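Local coordinates for putative gamma-glutamylcyclotransferase PH0828 (Pyrococcus horikoshii, PDB 1V30), which is probably a gamma-glutamylcyclotransferase, an acyltransferase-class enzyme acting on gamma-glutamyl compounds, at residues S7-G19 with L57-F69. Numbering follows the deposited sequence.
Sequences SVRIAVYGTLRKG and LKVEVYEVDKETF
I10 and V8 of strand 8-12 pack against F69, in the first turn of the helix that follows strand 57-64. I10 CG2 meets the edge of the F69 ring, 3.9 Å from CD1, and V8 CG1 reaches the same CD1 obliquely. The I10 side chain crosses that of V64 at about a right angle, its CD1 4.0 Å from V64 CG1. V12 CG2 rests near Y62 CE1. On the other face A11 offers a small methyl, and V59 CB sits 4.0 Å from A11 CB. Past the end of strand 8-12, both L57 methyls straddle Y13 CB, and L57 CD2 also meets the ring obliquely. Six backbone bonds join the strands, with V8-V64, I10-Y62 and V12-E60 as hydrogen-bonded pairs.

The E60 carboxylate reaches the exit of the G14-R17 turn. R17 bends at chi3 (64°), which brings NE within 2.8 Å of E60 OE2 in a straight salt bridge. OE2 lies in the guanidinium plane, but NE comes from above the carboxylate plane. E60 OE1 takes K18 N (2.9 Å) on its syn lone pair and Y62 OH (2.6 Å) on its anti side. Replacing E60 by an alanine would probably leave R17 NE, K18 N and Y62 OH without this acceptor and let the loop shift. R17 NH1 also pairs with D111.

The arrangement is an antiparallel strand pair of the gamma-glutamylcyclotransferase (AIG2-like) fold, its Y13-L16 loop being the probable substrate-binding loop, whose Y13 and L16 N-H groups hold a sulfonate probably from the crystallisation liquor.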
loop_
_atom_site.group_PDB
_atom_site.type_symbol
_atom_site.label_atom_id
_atom_site.label_comp_id
_atom_site.label_asym_id
_atom_site.label_seq_id
_atom_site.Cartn_x
_atom_site.Cartn_y
_atom_site.Cartn_z
ATOM N N SER A 7 -0.293 5.407 18.809
ATOM C CA SER A 7 0.501 5.422 17.546
ATOM C C SER A 7 0.499 4.042 16.895
ATOM O O SER A 7 0.808 3.040 17.540
ATOM C CB SER A 7 1.940 5.855 17.838
ATOM O OG SER A 7 2.720 5.872 16.656
ATOM N N VAL A 8 0.148 3.998 15.614
ATOM C CA VAL A 8 0.099 2.745 14.867
ATOM C C VAL A 8 1.058 2.782 13.680
ATOM O O VAL A 8 1.150 3.787 12.975
ATOM C CB VAL A 8 -1.325 2.468 14.325
ATOM C CG1 VAL A 8 -1.364 1.123 13.620
ATOM C CG2 VAL A 8 -2.334 2.506 15.462
ATOM N N ARG A 9 1.770 1.682 13.464
ATOM C CA ARG A 9 2.704 1.591 12.350
ATOM C C ARG A 9 1.981 0.919 11.186
ATOM O O ARG A 9 1.408 -0.160 11.352
ATOM C CB ARG A 9 3.928 0.763 12.758
ATOM C CG ARG A 9 5.068 0.788 11.753
ATOM C CD ARG A 9 6.291 0.040 12.279
ATOM N NE ARG A 9 6.810 0.633 13.509
ATOM C CZ ARG A 9 6.896 -0.003 14.675
ATOM N NH1 ARG A 9 6.501 -1.265 14.786
ATOM N NH2 ARG A 9 7.374 0.631 15.736
ATOM N N ILE A 10 1.990 1.558 10.018
ATOM C CA ILE A 10 1.334 0.992 8.843
ATOM C C ILE A 10 2.291 0.898 7.657
ATOM O O ILE A 10 3.256 1.666 7.564
ATOM C CB ILE A 10 0.093 1.825 8.411
ATOM C CG1 ILE A 10 0.518 3.227 7.970
ATOM C CG2 ILE A 10 -0.907 1.912 9.566
ATOM C CD1 ILE A 10 -0.629 4.082 7.463
ATOM N N ALA A 11 2.020 -0.049 6.763
ATOM C CA ALA A 11 2.829 -0.264 5.568
ATOM C C ALA A 11 1.873 -0.167 4.387
ATOM O O ALA A 11 0.979 -1.008 4.225
ATOM C CB ALA A 11 3.477 -1.637 5.613
ATOM N N VAL A 12 2.055 0.866 3.568
ATOM C CA VAL A 12 1.183 1.088 2.424
ATOM C C VAL A 12 1.894 0.885 1.092
ATOM O O VAL A 12 3.026 1.340 0.891
ATOM C CB VAL A 12 0.533 2.494 2.498
ATOM C CG1 VAL A 12 -0.319 2.589 3.764
ATOM C CG2 VAL A 12 1.603 3.589 2.499
ATOM N N TYR A 13 1.221 0.182 0.188
ATOM C CA TYR A 13 1.771 -0.150 -1.120
ATOM C C TYR A 13 1.061 0.515 -2.285
ATOM O O TYR A 13 1.557 0.475 -3.409
ATOM C CB TYR A 13 1.684 -1.662 -1.332
ATOM C CG TYR A 13 0.266 -2.195 -1.198
ATOM C CD1 TYR A 13 -0.216 -2.662 0.027
ATOM C CD2 TYR A 13 -0.603 -2.216 -2.295
ATOM C CE1 TYR A 13 -1.531 -3.145 0.151
ATOM C CE2 TYR A 13 -1.916 -2.692 -2.178
ATOM C CZ TYR A 13 -2.368 -3.158 -0.956
ATOM O OH TYR A 13 -3.642 -3.676 -0.869
ATOM N N GLY A 14 -0.090 1.122 -2.030
ATOM C CA GLY A 14 -0.832 1.702 -3.129
ATOM C C GLY A 14 -1.418 3.081 -2.966
ATOM O O GLY A 14 -0.701 4.080 -2.962
ATOM N N THR A 15 -2.737 3.123 -2.833
ATOM C CA THR A 15 -3.501 4.357 -2.733
ATOM C C THR A 15 -3.046 5.381 -1.696
ATOM O O THR A 15 -3.206 6.590 -1.902
ATOM C CB THR A 15 -4.983 3.999 -2.521
ATOM O OG1 THR A 15 -5.333 2.942 -3.425
ATOM C CG2 THR A 15 -5.869 5.188 -2.797
ATOM N N LEU A 16 -2.470 4.907 -0.599
ATOM C CA LEU A 16 -2.000 5.793 0.459
ATOM C C LEU A 16 -0.542 6.252 0.306
ATOM O O LEU A 16 -0.083 7.118 1.053
ATOM C CB LEU A 16 -2.196 5.125 1.825
ATOM C CG LEU A 16 -3.646 4.976 2.311
ATOM C CD1 LEU A 16 -3.706 3.939 3.420
ATOM C CD2 LEU A 16 -4.181 6.321 2.787
ATOM N N ARG A 17 0.186 5.684 -0.649
ATOM C CA ARG A 17 1.579 6.086 -0.849
ATOM C C ARG A 17 1.687 7.545 -1.282
ATOM O O ARG A 17 0.744 8.122 -1.827
ATOM C CB ARG A 17 2.266 5.187 -1.887
ATOM C CG ARG A 17 2.655 3.809 -1.363
ATOM C CD ARG A 17 3.504 3.048 -2.374
ATOM N NE ARG A 17 4.787 3.716 -2.600
ATOM C CZ ARG A 17 5.686 3.340 -3.504
ATOM N NH1 ARG A 17 5.465 2.295 -4.287
ATOM N NH2 ARG A 17 6.816 4.020 -3.633
ATOM N N LYS A 18 2.844 8.143 -1.020
ATOM C CA LYS A 18 3.084 9.530 -1.389
ATOM C C LYS A 18 2.731 9.781 -2.854
ATOM O O LYS A 18 3.157 9.040 -3.743
ATOM C CB LYS A 18 4.554 9.879 -1.153
ATOM C CG LYS A 18 4.950 11.253 -1.657
ATOM C CD LYS A 18 6.436 11.470 -1.486
ATOM C CE LYS A 18 6.934 12.578 -2.396
ATOM N NZ LYS A 18 8.405 12.736 -2.261
ATOM N N GLY A 19 1.949 10.831 -3.091
ATOM C CA GLY A 19 1.558 11.183 -4.444
ATOM C C GLY A 19 0.351 10.436 -4.983
ATOM O O GLY A 19 -0.171 10.788 -6.043
ATOM N N LEU A 57 6.742 -7.037 -2.227
ATOM C CA LEU A 57 5.945 -5.832 -2.376
ATOM C C LEU A 57 6.602 -4.594 -1.771
ATOM O O LEU A 57 7.022 -4.610 -0.613
ATOM C CB LEU A 57 4.592 -6.079 -1.707
ATOM C CG LEU A 57 3.590 -4.933 -1.614
ATOM C CD1 LEU A 57 2.867 -4.770 -2.947
ATOM C CD2 LEU A 57 2.602 -5.235 -0.492
ATOM N N LYS A 58 6.685 -3.519 -2.549
ATOM C CA LYS A 58 7.274 -2.288 -2.045
ATOM C C LYS A 58 6.240 -1.505 -1.244
ATOM O O LYS A 58 5.111 -1.290 -1.701
ATOM C CB LYS A 58 7.785 -1.415 -3.196
ATOM C CG LYS A 58 8.587 -0.207 -2.736
ATOM C CD LYS A 58 8.872 0.722 -3.900
ATOM C CE LYS A 58 9.891 1.791 -3.548
ATOM N NZ LYS A 58 11.287 1.272 -3.586
ATOM N N VAL A 59 6.631 -1.085 -0.048
ATOM C CA VAL A 59 5.754 -0.312 0.812
ATOM C C VAL A 59 6.474 0.894 1.389
ATOM O O VAL A 59 7.708 0.962 1.399
ATOM C CB VAL A 59 5.242 -1.141 2.025
ATOM C CG1 VAL A 59 4.371 -2.284 1.553
ATOM C CG2 VAL A 59 6.428 -1.652 2.852
ATOM N N GLU A 60 5.677 1.852 1.841
ATOM C CA GLU A 60 6.165 3.036 2.529
ATOM C C GLU A 60 5.641 2.793 3.937
ATOM O O GLU A 60 4.456 2.497 4.116
ATOM C CB GLU A 60 5.540 4.303 1.952
ATOM C CG GLU A 60 6.176 4.763 0.657
ATOM C CD GLU A 60 5.395 5.870 -0.023
ATOM O OE1 GLU A 60 4.660 6.609 0.662
ATOM O OE2 GLU A 60 5.533 6.000 -1.253
ATOM N N VAL A 61 6.512 2.895 4.934
ATOM C CA VAL A 61 6.103 2.657 6.312
ATOM C C VAL A 61 5.951 3.967 7.076
ATOM O O VAL A 61 6.846 4.820 7.055
ATOM C CB VAL A 61 7.118 1.749 7.036
ATOM C CG1 VAL A 61 6.606 1.402 8.430
ATOM C CG2 VAL A 61 7.346 0.483 6.228
ATOM N N TYR A 62 4.812 4.115 7.747
ATOM C CA TYR A 62 4.508 5.317 8.512
ATOM C C TYR A 62 4.064 5.019 9.931
ATOM O O TYR A 62 3.599 3.916 10.238
ATOM C CB TYR A 62 3.368 6.110 7.867
ATOM C CG TYR A 62 3.645 6.668 6.499
ATOM C CD1 TYR A 62 3.554 5.864 5.365
ATOM C CD2 TYR A 62 4.009 8.003 6.337
ATOM C CE1 TYR A 62 3.817 6.374 4.101
ATOM C CE2 TYR A 62 4.276 8.525 5.081
ATOM C CZ TYR A 62 4.179 7.707 3.968
ATOM O OH TYR A 62 4.456 8.211 2.722
ATOM N N GLU A 63 4.210 6.021 10.789
ATOM C CA GLU A 63 3.747 5.943 12.165
ATOM C C GLU A 63 2.607 6.952 12.165
ATOM O O GLU A 63 2.809 8.115 11.809
ATOM C CB GLU A 63 4.818 6.401 13.161
ATOM C CG GLU A 63 6.030 5.497 13.289
ATOM C CD GLU A 63 6.880 5.852 14.499
ATOM O OE1 GLU A 63 8.013 5.339 14.610
ATOM O OE2 GLU A 63 6.412 6.643 15.343
ATOM N N VAL A 64 1.407 6.511 12.534
ATOM C CA VAL A 64 0.246 7.395 12.565
ATOM C C VAL A 64 -0.415 7.311 13.936
ATOM O O VAL A 64 -0.309 6.289 14.611
ATOM C CB VAL A 64 -0.798 6.992 11.493
ATOM C CG1 VAL A 64 -0.151 6.969 10.121
ATOM C CG2 VAL A 64 -1.394 5.630 11.822
ATOM N N ASP A 65 -1.086 8.380 14.358
ATOM C CA ASP A 65 -1.755 8.337 15.652
ATOM C C ASP A 65 -3.058 7.555 15.528
ATOM O O ASP A 65 -3.504 7.241 14.422
ATOM C CB ASP A 65 -2.018 9.747 16.207
ATOM C CG ASP A 65 -2.786 10.630 15.250
ATOM O OD1 ASP A 65 -3.782 10.162 14.661
ATOM O OD2 ASP A 65 -2.405 11.811 15.104
ATOM N N LYS A 66 -3.655 7.233 16.669
ATOM C CA LYS A 66 -4.889 6.460 16.712
ATOM C C LYS A 66 -6.024 7.068 15.895
ATOM O O LYS A 66 -6.684 6.370 15.120
ATOM C CB LYS A 66 -5.337 6.288 18.165
ATOM C CG LYS A 66 -6.557 5.400 18.351
ATOM C CD LYS A 66 -6.832 5.168 19.831
ATOM C CE LYS A 66 -8.041 4.273 20.049
ATOM N NZ LYS A 66 -8.248 3.978 21.495
ATOM N N GLU A 67 -6.247 8.366 16.062
ATOM C CA GLU A 67 -7.316 9.054 15.351
ATOM C C GLU A 67 -7.132 8.943 13.840
ATOM O O GLU A 67 -8.084 8.670 13.111
ATOM C CB GLU A 67 -7.357 10.524 15.780
ATOM C CG GLU A 67 -8.741 11.156 15.739
ATOM C CD GLU A 67 -9.074 11.769 14.397
ATOM O OE1 GLU A 67 -8.360 12.707 13.986
ATOM O OE2 GLU A 67 -10.051 11.322 13.757
ATOM N N THR A 68 -5.903 9.141 13.374
ATOM C CA THR A 68 -5.614 9.054 11.948
ATOM C C THR A 68 -5.870 7.641 11.430
ATOM O O THR A 68 -6.502 7.462 10.389
ATOM C CB THR A 68 -4.152 9.444 11.654
ATOM O OG1 THR A 68 -3.941 10.811 12.029
ATOM C CG2 THR A 68 -3.842 9.279 10.174
ATOM N N PHE A 69 -5.390 6.636 12.155
ATOM C CA PHE A 69 -5.600 5.256 11.733
ATOM C C PHE A 69 -7.087 4.924 11.644
ATOM O O PHE A 69 -7.534 4.311 10.675
ATOM C CB PHE A 69 -4.936 4.273 12.696
ATOM C CG PHE A 69 -5.132 2.838 12.301
ATOM C CD1 PHE A 69 -4.341 2.261 11.313
ATOM C CD2 PHE A 69 -6.154 2.084 12.866
ATOM C CE1 PHE A 69 -4.569 0.954 10.889
ATOM C CE2 PHE A 69 -6.390 0.775 12.449
ATOM C CZ PHE A 69 -5.596 0.211 11.459
HETATM O O HOH W 1 -2.522 8.019 19.195
HETATM O O HOH W 2 4.064 -0.187 -4.054
HETATM O O HOH W 3 4.996 7.192 -3.434
#